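Local coordinates for A rubisco-like protein (Burkholderia fungorum, PDB 3NWR), which is a rubisco-like protein built on the rubisco large-chain fold and probably acts as a lyase, at residues A[361-366]-A[376-381]; A[162-167]-A[400-405]; A[150-155]-A[278-283]. One frame throughout, in Å; residues are numbered along the deposited sequence.

Interaction 1: residues A[361-366]-A[376-381]; sequences AGTVQA and LLFMSG
Phe-378 of strand 377-379 reaches across to the start of helix 364-371, where Thr-363 and Val-364 meet the far end of its ring. With CG anti to the backbone N (chi1 -167°), the phenyl group stands out from the strand and brings CZ to both partners. Thr-363 OG1 lies at the ring edge, near its plane, 3.4 Å from Phe-378 CZ. The hydroxyl's polar partners lie outside the contact: Gln-359 is the main one, and Trp-360 O is a second close by. Val-364 comes in obliquely with one branch, CG2 lying 3.7 Å from Phe-378 CZ and 3.9 Å from Phe-378 CE2, the two side chains roughly perpendicular. The packed side continues beyond the pair: Trp-402 meets the Phe-378 ring edge-to-face, and Thr-367 touches it from the same helix as Val-364. The looser side is the outward surface of the turn and first helical residues, where Gly-362 and Ala-366 are exposed and Gln-365 is partly so. Behind the touching residues, Val-364 N bonds to Ala-361 O at 3.1 Å, a turn that leads into the helix. Backbones stay well apart, the CA atoms of Val-364 and Phe-378 being 8.7 Å from each other. Helix and strand belong to the beta-alpha-beta unit of strand 352-355, helix 364-371 and strand 377-379, the repeating architecture of the TIM barrel in the rubisco catalytic domain.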
ATOM      1  N   ALA A 361      16.649 -27.453  -8.211  1.00 14.32           N
ATOM      2  CA  ALA A 361      16.308 -28.484  -9.193  1.00 14.05           C
ATOM      3  C   ALA A 361      15.001 -29.187  -8.846  1.00 13.66           C
ATOM      4  O   ALA A 361      14.181 -29.454  -9.719  1.00 15.95           O
ATOM      5  CB  ALA A 361      17.433 -29.504  -9.318  1.00 15.77           C
ATOM      6  N   GLY A 362      14.813 -29.472  -7.561  1.00 15.24           N
ATOM      7  CA  GLY A 362      13.661 -30.227  -7.105  1.00 15.03           C
ATOM      8  C   GLY A 362      12.308 -29.532  -7.150  1.00 15.90           C
ATOM      9  O   GLY A 362      11.290 -30.153  -6.843  1.00 19.35           O
ATOM     10  N   THR A 363      12.277 -28.248  -7.505  1.00 15.27           N
ATOM     11  CA  THR A 363      10.998 -27.561  -7.682  1.00 13.32           C
ATOM     12  C   THR A 363      10.719 -27.230  -9.147  1.00 12.29           C
ATOM     13  O   THR A 363       9.709 -26.607  -9.480  1.00 14.67           O
ATOM     14  CB  THR A 363      10.918 -26.256  -6.856  1.00 14.38           C
ATOM     15  OG1 THR A 363      11.958 -25.360  -7.282  1.00 14.69           O
ATOM     16  CG2 THR A 363      11.088 -26.547  -5.379  1.00 15.33           C
ATOM     17  N   VAL A 364      11.596 -27.683 -10.035  1.00 13.97           N
ATOM     18  CA  VAL A 364      11.459 -27.369 -11.451  1.00 13.88           C
ATOM     19  C   VAL A 364      10.248 -28.050 -12.102  1.00 14.35           C
ATOM     20  O   VAL A 364       9.501 -27.422 -12.840  1.00 15.34           O
ATOM     21  CB  VAL A 364      12.752 -27.718 -12.201  1.00 14.73           C
ATOM     22  CG1 VAL A 364      12.527 -27.724 -13.714  1.00 13.89           C
ATOM     23  CG2 VAL A 364      13.856 -26.737 -11.802  1.00 14.19           C
ATOM     24  N   GLN A 365      10.051 -29.338 -11.840  1.00 14.83           N
ATOM     25  CA  GLN A 365       8.915 -30.032 -12.441  1.00 14.33           C
ATOM     26  C   GLN A 365       7.575 -29.365 -12.102  1.00 15.43           C
ATOM     27  O   GLN A 365       6.740 -29.147 -12.983  1.00 15.49           O
ATOM     28  CB  GLN A 365       8.884 -31.501 -12.012  1.00 15.01           C
ATOM     29  CG  GLN A 365       7.779 -32.302 -12.707  1.00 18.25           C
ATOM     30  CD  GLN A 365       8.072 -32.542 -14.175  1.00 18.30           C
ATOM     31  OE1 GLN A 365       7.423 -31.982 -15.062  1.00 20.49           O
ATOM     32  NE2 GLN A 365       9.060 -33.370 -14.437  1.00 14.80           N
ATOM     33  N   ALA A 366       7.366 -29.077 -10.822  1.00 15.74           N
ATOM     34  CA  ALA A 366       6.111 -28.476 -10.385  1.00 17.89           C
ATOM     35  C   ALA A 366       5.935 -27.098 -11.016  1.00 16.27           C
ATOM     36  O   ALA A 366       4.829 -26.702 -11.397  1.00 17.98           O
ATOM     37  CB  ALA A 366       6.072 -28.374  -8.876  1.00 18.51           C
ATOM     38  N   LEU A 376       9.200 -17.900 -17.861  1.00 13.76           N
ATOM     39  CA  LEU A 376       9.268 -17.602 -16.446  1.00 11.14           C
ATOM     40  C   LEU A 376      10.695 -17.270 -16.038  1.00 12.12           C
ATOM     41  O   LEU A 376      11.664 -17.663 -16.706  1.00 14.22           O
ATOM     42  CB  LEU A 376       8.712 -18.783 -15.633  1.00 12.61           C
ATOM     43  CG  LEU A 376       9.501 -20.088 -15.770  1.00 14.75           C
ATOM     44  CD1 LEU A 376      10.427 -20.301 -14.578  1.00 13.30           C
ATOM     45  CD2 LEU A 376       8.562 -21.281 -15.960  1.00 16.62           C
ATOM     46  N   LEU A 377      10.806 -16.517 -14.949  1.00 10.65           N
ATOM     47  CA  LEU A 377      12.076 -16.238 -14.297  1.00 11.83           C
ATOM     48  C   LEU A 377      12.158 -17.083 -13.033  1.00 13.56           C
ATOM     49  O   LEU A 377      11.300 -16.983 -12.154  1.00 12.77           O
ATOM     50  CB  LEU A 377      12.172 -14.741 -13.964  1.00 11.53           C
ATOM     51  CG  LEU A 377      13.381 -14.262 -13.153  1.00 12.57           C
ATOM     52  CD1 LEU A 377      14.683 -14.582 -13.863  1.00 14.49           C
ATOM     53  CD2 LEU A 377      13.270 -12.758 -12.890  1.00 14.43           C
ATOM     54  N   PHE A 378      13.176 -17.938 -12.974  1.00 12.66           N
ATOM     55  CA  PHE A 378      13.341 -18.906 -11.891  1.00 10.27           C
ATOM     56  C   PHE A 378      14.470 -18.464 -10.970  1.00 12.70           C
ATOM     57  O   PHE A 378      15.656 -18.591 -11.316  1.00 13.86           O
ATOM     58  CB  PHE A 378      13.659 -20.272 -12.516  1.00 12.77           C
ATOM     59  CG  PHE A 378      13.556 -21.442 -11.560  1.00 12.45           C
ATOM     60  CD1 PHE A 378      12.322 -21.904 -11.143  1.00 13.61           C
ATOM     61  CD2 PHE A 378      14.700 -22.093 -11.112  1.00 13.62           C
ATOM     62  CE1 PHE A 378      12.225 -22.995 -10.278  1.00 13.81           C
ATOM     63  CE2 PHE A 378      14.614 -23.194 -10.256  1.00 14.23           C
ATOM     64  CZ  PHE A 378      13.369 -23.632  -9.831  1.00 13.97           C
ATOM     65  N   MET A 379      14.100 -17.936  -9.808  1.00 13.14           N
ATOM     66  CA  MET A 379      15.070 -17.397  -8.858  1.00 12.28           C
ATOM     67  C   MET A 379      15.473 -18.463  -7.869  1.00 14.71           C
ATOM     68  O   MET A 379      14.630 -18.976  -7.123  1.00 15.81           O
ATOM     69  CB  MET A 379      14.473 -16.216  -8.084  1.00 14.49           C
ATOM     70  CG  MET A 379      13.912 -15.100  -8.956  1.00 13.29           C
ATOM     71  SD  MET A 379      15.174 -14.262  -9.919  1.00 14.90           S
ATOM     72  CE  MET A 379      16.340 -13.826  -8.649  1.00 15.85           C
ATOM     73  N   SER A 380      16.764 -18.772  -7.842  1.00 13.94           N
ATOM     74  CA  SER A 380      17.298 -19.773  -6.931  1.00 15.18           C
ATOM     75  C   SER A 380      18.434 -19.164  -6.111  1.00 18.10           C
ATOM     76  O   SER A 380      19.331 -18.519  -6.658  1.00 17.90           O
ATOM     77  CB  SER A 380      17.781 -20.987  -7.731  1.00 16.72           C
ATOM     78  OG  SER A 380      18.263 -22.018  -6.880  1.00 16.79           O
ATOM     79  N   GLY A 381      18.374 -19.348  -4.797  1.00 17.53           N
ATOM     80  CA  GLY A 381      19.419 -18.871  -3.904  1.00 18.84           C
ATOM     81  C   GLY A 381      20.337 -20.006  -3.517  1.00 19.59           C
ATOM     82  O   GLY A 381      21.239 -20.358  -4.268  1.00 19.24           O
TER

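Interaction 2: residues A[162-167]-A[400-405]; sequences PMIGTI and QAWAAV
Pro-162 sets its ring over one face of the Trp-402 indole, a CH-pi contact between the residue just before strand 163-165 and helix 391-407. Pro-162 CG sits 3.4 Å from the centroid of the six-membered ring and only 7° off its normal, so it is centred over the benzo part. Pro-162 CD also lies 3.7 Å from Trp-402 CE3. On the helix side, Trp-402 CG is anti to the carbonyl carbon and beside the backbone N (chi1 -78°), which sends the indole off the helix toward the strand. Ile-164 approaches the pyrrole part obliquely: with chi1 -50° its chain folds so that CD1 comes to 3.8 Å from Trp-402 CD1. Phe-368 of helix 364-371 also touches the indole. Helix 391-407, which follows strand 377-379 in the chain, here packs on the first barrel strand, 163-165, beside 377-379 in the sheet, where the TIM barrel closes on itself. The contact is wholly apolar in character, with no hydrogen bond between the segments. It thus rests on dispersion and CH-pi attraction, at the price of a Trp-402 NE1 buried without a partner in the model.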
ATOM      1  N   PRO A 162      13.596 -21.388 -19.352  1.00 14.50           N
ATOM      2  CA  PRO A 162      13.394 -20.237 -18.464  1.00 11.89           C
ATOM      3  C   PRO A 162      14.691 -19.478 -18.249  1.00 14.19           C
ATOM      4  O   PRO A 162      15.787 -19.989 -18.479  1.00 14.45           O
ATOM      5  CB  PRO A 162      12.971 -20.885 -17.146  1.00 14.00           C
ATOM      6  CG  PRO A 162      12.373 -22.190 -17.550  1.00 14.95           C
ATOM      7  CD  PRO A 162      13.252 -22.654 -18.682  1.00 14.66           C
ATOM      8  N   MET A 163      14.559 -18.240 -17.790  1.00 15.06           N
ATOM      9  CA  MET A 163      15.716 -17.463 -17.378  1.00 13.31           C
ATOM     10  C   MET A 163      15.984 -17.781 -15.915  1.00 14.70           C
ATOM     11  O   MET A 163      15.047 -17.836 -15.103  1.00 14.72           O
ATOM     12  CB  MET A 163      15.443 -15.969 -17.597  1.00 13.72           C
ATOM     13  CG  MET A 163      15.370 -15.613 -19.085  1.00 16.02           C
ATOM     14  SD  MET A 163      14.090 -14.443 -19.571  1.00 17.67           S
ATOM     15  CE  MET A 163      12.619 -15.472 -19.473  1.00 15.42           C
ATOM     16  N   ILE A 164      17.252 -18.002 -15.578  1.00 13.37           N
ATOM     17  CA  ILE A 164      17.641 -18.431 -14.242  1.00 13.24           C
ATOM     18  C   ILE A 164      18.267 -17.255 -13.520  1.00 14.69           C
ATOM     19  O   ILE A 164      19.198 -16.630 -14.035  1.00 14.00           O
ATOM     20  CB  ILE A 164      18.664 -19.584 -14.288  1.00 14.99           C
ATOM     21  CG1 ILE A 164      18.186 -20.713 -15.224  1.00 15.75           C
ATOM     22  CG2 ILE A 164      18.962 -20.084 -12.883  1.00 14.40           C
ATOM     23  CD1 ILE A 164      16.808 -21.274 -14.906  1.00 17.56           C
ATOM     24  N   GLY A 165      17.754 -16.943 -12.336  1.00 13.01           N
ATOM     25  CA  GLY A 165      18.230 -15.791 -11.598  1.00 15.50           C
ATOM     26  C   GLY A 165      18.680 -16.119 -10.191  1.00 14.88           C
ATOM     27  O   GLY A 165      18.391 -17.193  -9.653  1.00 15.49           O
ATOM     28  N   THR A 166      19.383 -15.175  -9.582  1.00 15.58           N
ATOM     29  CA  THR A 166      19.742 -15.296  -8.180  1.00 15.82           C
ATOM     30  C   THR A 166      19.802 -13.912  -7.550  1.00 18.41           C
ATOM     31  O   THR A 166      19.730 -12.897  -8.256  1.00 15.89           O
ATOM     32  CB  THR A 166      21.075 -16.050  -7.997  1.00 17.70           C
ATOM     33  OG1 THR A 166      21.198 -16.489  -6.637  1.00 19.03           O
ATOM     34  CG2 THR A 166      22.239 -15.156  -8.345  1.00 18.96           C
ATOM     35  N   ILE A 167      19.901 -13.868  -6.222  1.00 17.96           N
ATOM     36  CA  ILE A 167      19.862 -12.609  -5.482  1.00 18.71           C
ATOM     37  C   ILE A 167      21.203 -12.370  -4.804  1.00 21.29           C
ATOM     38  O   ILE A 167      21.834 -13.296  -4.304  1.00 22.50           O
ATOM     39  CB  ILE A 167      18.741 -12.583  -4.399  1.00 22.97           C
ATOM     40  CG1 ILE A 167      17.382 -12.929  -5.010  1.00 23.14           C
ATOM     41  CG2 ILE A 167      18.664 -11.212  -3.714  1.00 22.16           C
ATOM     42  CD1 ILE A 167      17.147 -14.413  -5.193  1.00 32.29           C
ATOM     43  N   GLN A 400      20.052 -28.433 -15.933  1.00 13.56           N
ATOM     44  CA  GLN A 400      19.808 -29.847 -16.245  1.00 15.41           C
ATOM     45  C   GLN A 400      18.384 -30.267 -15.879  1.00 14.00           C
ATOM     46  O   GLN A 400      17.734 -31.009 -16.621  1.00 14.69           O
ATOM     47  CB  GLN A 400      20.830 -30.729 -15.533  1.00 14.71           C
ATOM     48  CG  GLN A 400      22.201 -30.703 -16.191  1.00 15.09           C
ATOM     49  CD  GLN A 400      23.275 -31.348 -15.339  1.00 15.22           C
ATOM     50  OE1 GLN A 400      23.061 -31.641 -14.162  1.00 16.23           O
ATOM     51  NE2 GLN A 400      24.452 -31.561 -15.931  1.00 17.07           N
ATOM     52  N   ALA A 401      17.885 -29.776 -14.746  1.00 13.55           N
ATOM     53  CA  ALA A 401      16.497 -30.032 -14.373  1.00 13.19           C
ATOM     54  C   ALA A 401      15.539 -29.483 -15.432  1.00 13.71           C
ATOM     55  O   ALA A 401      14.582 -30.148 -15.822  1.00 13.87           O
ATOM     56  CB  ALA A 401      16.186 -29.434 -13.004  1.00 14.01           C
ATOM     57  N   TRP A 402      15.786 -28.256 -15.889  1.00 13.43           N
ATOM     58  CA  TRP A 402      14.949 -27.684 -16.937  1.00 13.33           C
ATOM     59  C   TRP A 402      15.022 -28.476 -18.247  1.00 12.89           C
ATOM     60  O   TRP A 402      13.993 -28.723 -18.876  1.00 14.99           O
ATOM     61  CB  TRP A 402      15.263 -26.193 -17.143  1.00 14.29           C
ATOM     62  CG  TRP A 402      14.611 -25.380 -16.068  1.00 13.88           C
ATOM     63  CD1 TRP A 402      15.219 -24.744 -15.024  1.00 13.93           C
ATOM     64  CD2 TRP A 402      13.204 -25.166 -15.903  1.00 12.50           C
ATOM     65  NE1 TRP A 402      14.276 -24.134 -14.226  1.00 12.56           N
ATOM     66  CE2 TRP A 402      13.033 -24.373 -14.745  1.00 12.75           C
ATOM     67  CE3 TRP A 402      12.073 -25.551 -16.633  1.00 13.49           C
ATOM     68  CZ2 TRP A 402      11.778 -23.978 -14.290  1.00 14.10           C
ATOM     69  CZ3 TRP A 402      10.821 -25.160 -16.177  1.00 13.14           C
ATOM     70  CH2 TRP A 402      10.686 -24.365 -15.021  1.00 13.88           C
ATOM     71  N   ALA A 403      16.223 -28.885 -18.642  1.00 14.30           N
ATOM     72  CA  ALA A 403      16.377 -29.721 -19.832  1.00 16.02           C
ATOM     73  C   ALA A 403      15.556 -31.011 -19.706  1.00 15.64           C
ATOM     74  O   ALA A 403      14.883 -31.430 -20.651  1.00 16.59           O
ATOM     75  CB  ALA A 403      17.839 -30.029 -20.069  1.00 16.76           C
ATOM     76  N   ALA A 404      15.601 -31.621 -18.525  1.00 14.34           N
ATOM     77  CA  ALA A 404      14.849 -32.850 -18.272  1.00 13.67           C
ATOM     78  C   ALA A 404      13.348 -32.652 -18.439  1.00 14.76           C
ATOM     79  O   ALA A 404      12.679 -33.389 -19.165  1.00 15.68           O
ATOM     80  CB  ALA A 404      15.158 -33.375 -16.879  1.00 14.73           C
ATOM     81  N   VAL A 405      12.795 -31.645 -17.769  1.00 15.00           N
ATOM     82  CA  VAL A 405      11.341 -31.495 -17.806  1.00 15.45           C
ATOM     83  C   VAL A 405      10.848 -31.098 -19.192  1.00 14.82           C
ATOM     84  O   VAL A 405       9.771 -31.510 -19.620  1.00 16.76           O
ATOM     85  CB  VAL A 405      10.800 -30.543 -16.706  1.00 14.54           C
ATOM     86  CG1 VAL A 405      11.360 -30.953 -15.354  1.00 14.48           C
ATOM     87  CG2 VAL A 405      11.139 -29.082 -17.016  1.00 13.96           C
TER

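Interaction 3: residues A[150-155]-A[278-283]; sequences AGTRAL and PLVLHA
Helix 148-156 passes the beginning of strand 280-284 with its nearest CA atoms, those of Thr-152 and Val-280, 7.2 Å apart, and no hydrogen bond joins the two segments. The helix, which precedes the first barrel strand, thus lies at the N-terminal ends of the barrel strands. Val-280 points at the helix and divides its two methyls between two residues. CG2, anti to the carbonyl carbon, meets Leu-155 CD1 at 3.4 Å, tighter than usual for two methyl carbons. CG1, anti to the backbone N (chi1 176°), faces Thr-152, whose OG1 is 4.2 Å away, a looser approach with the side chains nearly perpendicular. Thr-152 and Leu-155 are three positions apart along the helix, and Leu-155 N bonds to Gly-151 O at 2.9 Å in the regular helical pattern. The Thr-152 hydroxyl has its polar partners outside the contact, hydrogen-bonding to Gly-148 O of the preceding turn and to His-315 NE2. His-147, Cys-257 and Asp-314 add to the packing round Val-280. Leu-155 is partly exposed, its side chain about 5 Å from a glycerol probably taken up from the crystallisation liquor. In chemical terms the join is small and apolar: methyl packing is what links the two segments directly, while the buried threonine hydroxyl is satisfied by a backbone carbonyl and a histidine of the neighbouring strand 315-319.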
ATOM      1  N   ALA A 150       8.891 -11.248 -24.054  1.00 14.92           N
ATOM      2  CA  ALA A 150       9.730 -11.217 -25.248  1.00 15.52           C
ATOM      3  C   ALA A 150      10.937 -10.303 -25.084  1.00 14.56           C
ATOM      4  O   ALA A 150      12.051 -10.657 -25.471  1.00 15.21           O
ATOM      5  CB  ALA A 150       8.910 -10.806 -26.474  1.00 18.39           C
ATOM      6  N   GLY A 151      10.716  -9.119 -24.517  1.00 13.51           N
ATOM      7  CA  GLY A 151      11.808  -8.185 -24.301  1.00 14.32           C
ATOM      8  C   GLY A 151      12.852  -8.677 -23.316  1.00 14.86           C
ATOM      9  O   GLY A 151      14.050  -8.457 -23.485  1.00 15.04           O
ATOM     10  N   THR A 152      12.396  -9.335 -22.255  1.00 12.02           N
ATOM     11  CA  THR A 152      13.318  -9.903 -21.295  1.00 12.01           C
ATOM     12  C   THR A 152      14.137 -11.033 -21.924  1.00 13.94           C
ATOM     13  O   THR A 152      15.342 -11.146 -21.676  1.00 13.55           O
ATOM     14  CB  THR A 152      12.567 -10.403 -20.045  1.00 13.44           C
ATOM     15  OG1 THR A 152      11.736  -9.348 -19.543  1.00 13.00           O
ATOM     16  CG2 THR A 152      13.544 -10.832 -18.960  1.00 12.99           C
ATOM     17  N   ARG A 153      13.490 -11.862 -22.743  1.00 14.16           N
ATOM     18  CA  ARG A 153      14.219 -12.893 -23.478  1.00 14.17           C
ATOM     19  C   ARG A 153      15.255 -12.280 -24.413  1.00 15.34           C
ATOM     20  O   ARG A 153      16.390 -12.751 -24.486  1.00 15.60           O
ATOM     21  CB  ARG A 153      13.263 -13.782 -24.269  1.00 15.57           C
ATOM     22  CG  ARG A 153      12.429 -14.719 -23.398  1.00 14.85           C
ATOM     23  CD  ARG A 153      11.781 -15.791 -24.277  1.00 15.46           C
ATOM     24  NE  ARG A 153      11.113 -16.837 -23.505  1.00 15.46           N
ATOM     25  CZ  ARG A 153      11.751 -17.795 -22.836  1.00 15.12           C
ATOM     26  NH1 ARG A 153      13.080 -17.840 -22.816  1.00 15.62           N
ATOM     27  NH2 ARG A 153      11.047 -18.709 -22.178  1.00 15.91           N
ATOM     28  N   ALA A 154      14.871 -11.218 -25.110  1.00 14.25           N
ATOM     29  CA  ALA A 154      15.797 -10.550 -26.017  1.00 16.16           C
ATOM     30  C   ALA A 154      17.008 -10.000 -25.266  1.00 16.05           C
ATOM     31  O   ALA A 154      18.150 -10.145 -25.717  1.00 18.78           O
ATOM     32  CB  ALA A 154      15.088  -9.454 -26.781  1.00 15.60           C
ATOM     33  N   LEU A 155      16.761  -9.377 -24.112  1.00 14.68           N
ATOM     34  CA  LEU A 155      17.828  -8.764 -23.338  1.00 14.85           C
ATOM     35  C   LEU A 155      18.736  -9.763 -22.628  1.00 16.64           C
ATOM     36  O   LEU A 155      19.887  -9.453 -22.352  1.00 18.92           O
ATOM     37  CB  LEU A 155      17.249  -7.758 -22.327  1.00 14.89           C
ATOM     38  CG  LEU A 155      16.759  -6.459 -22.974  1.00 14.80           C
ATOM     39  CD1 LEU A 155      15.798  -5.688 -22.064  1.00 14.41           C
ATOM     40  CD2 LEU A 155      17.953  -5.582 -23.360  1.00 16.04           C
ATOM     41  N   PRO A 278      13.262   3.325 -20.550  1.00 14.26           N
ATOM     42  CA  PRO A 278      13.129   2.270 -21.560  1.00 13.82           C
ATOM     43  C   PRO A 278      13.584   0.907 -21.050  1.00 16.71           C
ATOM     44  O   PRO A 278      13.616  -0.047 -21.830  1.00 14.69           O
ATOM     45  CB  PRO A 278      14.066   2.753 -22.669  1.00 14.83           C
ATOM     46  CG  PRO A 278      15.144   3.475 -21.937  1.00 15.16           C
ATOM     47  CD  PRO A 278      14.467   4.147 -20.759  1.00 15.05           C
ATOM     48  N   LEU A 279      13.930   0.822 -19.768  1.00 14.89           N
ATOM     49  CA  LEU A 279      14.448  -0.409 -19.184  1.00 14.95           C
ATOM     50  C   LEU A 279      13.319  -1.359 -18.796  1.00 13.13           C
ATOM     51  O   LEU A 279      12.154  -0.970 -18.739  1.00 15.15           O
ATOM     52  CB  LEU A 279      15.306  -0.089 -17.954  1.00 13.60           C
ATOM     53  CG  LEU A 279      16.437   0.909 -18.209  1.00 13.17           C
ATOM     54  CD1 LEU A 279      17.086   1.348 -16.914  1.00 14.45           C
ATOM     55  CD2 LEU A 279      17.456   0.280 -19.150  1.00 16.28           C
ATOM     56  N   VAL A 280      13.678  -2.612 -18.555  1.00 12.31           N
ATOM     57  CA  VAL A 280      12.751  -3.579 -17.964  1.00 12.74           C
ATOM     58  C   VAL A 280      12.425  -3.140 -16.541  1.00 12.78           C
ATOM     59  O   VAL A 280      13.316  -2.791 -15.775  1.00 13.70           O
ATOM     60  CB  VAL A 280      13.391  -4.973 -17.937  1.00 13.10           C
ATOM     61  CG1 VAL A 280      12.476  -5.977 -17.224  1.00 14.78           C
ATOM     62  CG2 VAL A 280      13.689  -5.441 -19.354  1.00 14.93           C
ATOM     63  N   LEU A 281      11.141  -3.179 -16.199  1.00 12.33           N
ATOM     64  CA  LEU A 281      10.667  -2.781 -14.879  1.00 12.73           C
ATOM     65  C   LEU A 281      10.331  -4.042 -14.087  1.00 12.29           C
ATOM     66  O   LEU A 281       9.304  -4.692 -14.332  1.00 13.80           O
ATOM     67  CB  LEU A 281       9.428  -1.899 -15.022  1.00 16.01           C
ATOM     68  CG  LEU A 281       9.448  -0.516 -14.391  1.00 30.29           C
ATOM     69  CD1 LEU A 281       8.062   0.104 -14.500  1.00 19.69           C
ATOM     70  CD2 LEU A 281       9.910  -0.589 -12.946  1.00 20.91           C
ATOM     71  N   HIS A 282      11.221  -4.402 -13.171  1.00 11.09           N
ATOM     72  CA  HIS A 282      11.066  -5.604 -12.344  1.00 11.65           C
ATOM     73  C   HIS A 282      10.368  -5.197 -11.044  1.00 11.64           C
ATOM     74  O   HIS A 282      10.960  -4.535 -10.191  1.00 11.59           O
ATOM     75  CB  HIS A 282      12.449  -6.221 -12.057  1.00 11.97           C
ATOM     76  CG  HIS A 282      12.408  -7.472 -11.230  1.00 10.79           C
ATOM     77  ND1 HIS A 282      12.230  -8.725 -11.779  1.00 11.20           N
ATOM     78  CD2 HIS A 282      12.547  -7.661  -9.897  1.00 11.42           C
ATOM     79  CE1 HIS A 282      12.248  -9.632 -10.817  1.00 12.76           C
ATOM     80  NE2 HIS A 282      12.429  -9.013  -9.664  1.00 12.73           N
ATOM     81  N   ALA A 283       9.109  -5.600 -10.894  1.00 11.31           N
ATOM     82  CA  ALA A 283       8.316  -5.203  -9.734  1.00 10.80           C
ATOM     83  C   ALA A 283       8.523  -6.139  -8.549  1.00 11.41           C
ATOM     84  O   ALA A 283       8.257  -7.338  -8.658  1.00 12.30           O
ATOM     85  CB  ALA A 283       6.828  -5.160 -10.113  1.00 12.00           C
TER

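How the interactions relate
All three contacts reach the parallel sheet of the TIM-barrel domain. Interactions 1 and 2 are neighbours, their centres about 6 Å apart: strands 377-379 and 163-165 lie side by side, with Phe-378 N 2.8 Å from Met-163 O. Their helices pack too, Val-364 CG1 lying 3.4 Å from Trp-402 CD2. Interaction 3 is about 18 Å from interaction 2 and 20 Å from interaction 1, centre to centre. Met-163 SD touches Thr-152 CG2 at 3.7 Å, and Leu-377 CD2 comes to 3.9 Å from His-282 CE1. Carboxylated Lys-195 belongs to none of the six segments; a glycerol beside interaction 3 is hydrogen-bonded to Ala-150 N. Along the chain, interaction 1 is nested within interaction 2, which interaction 3 crosses.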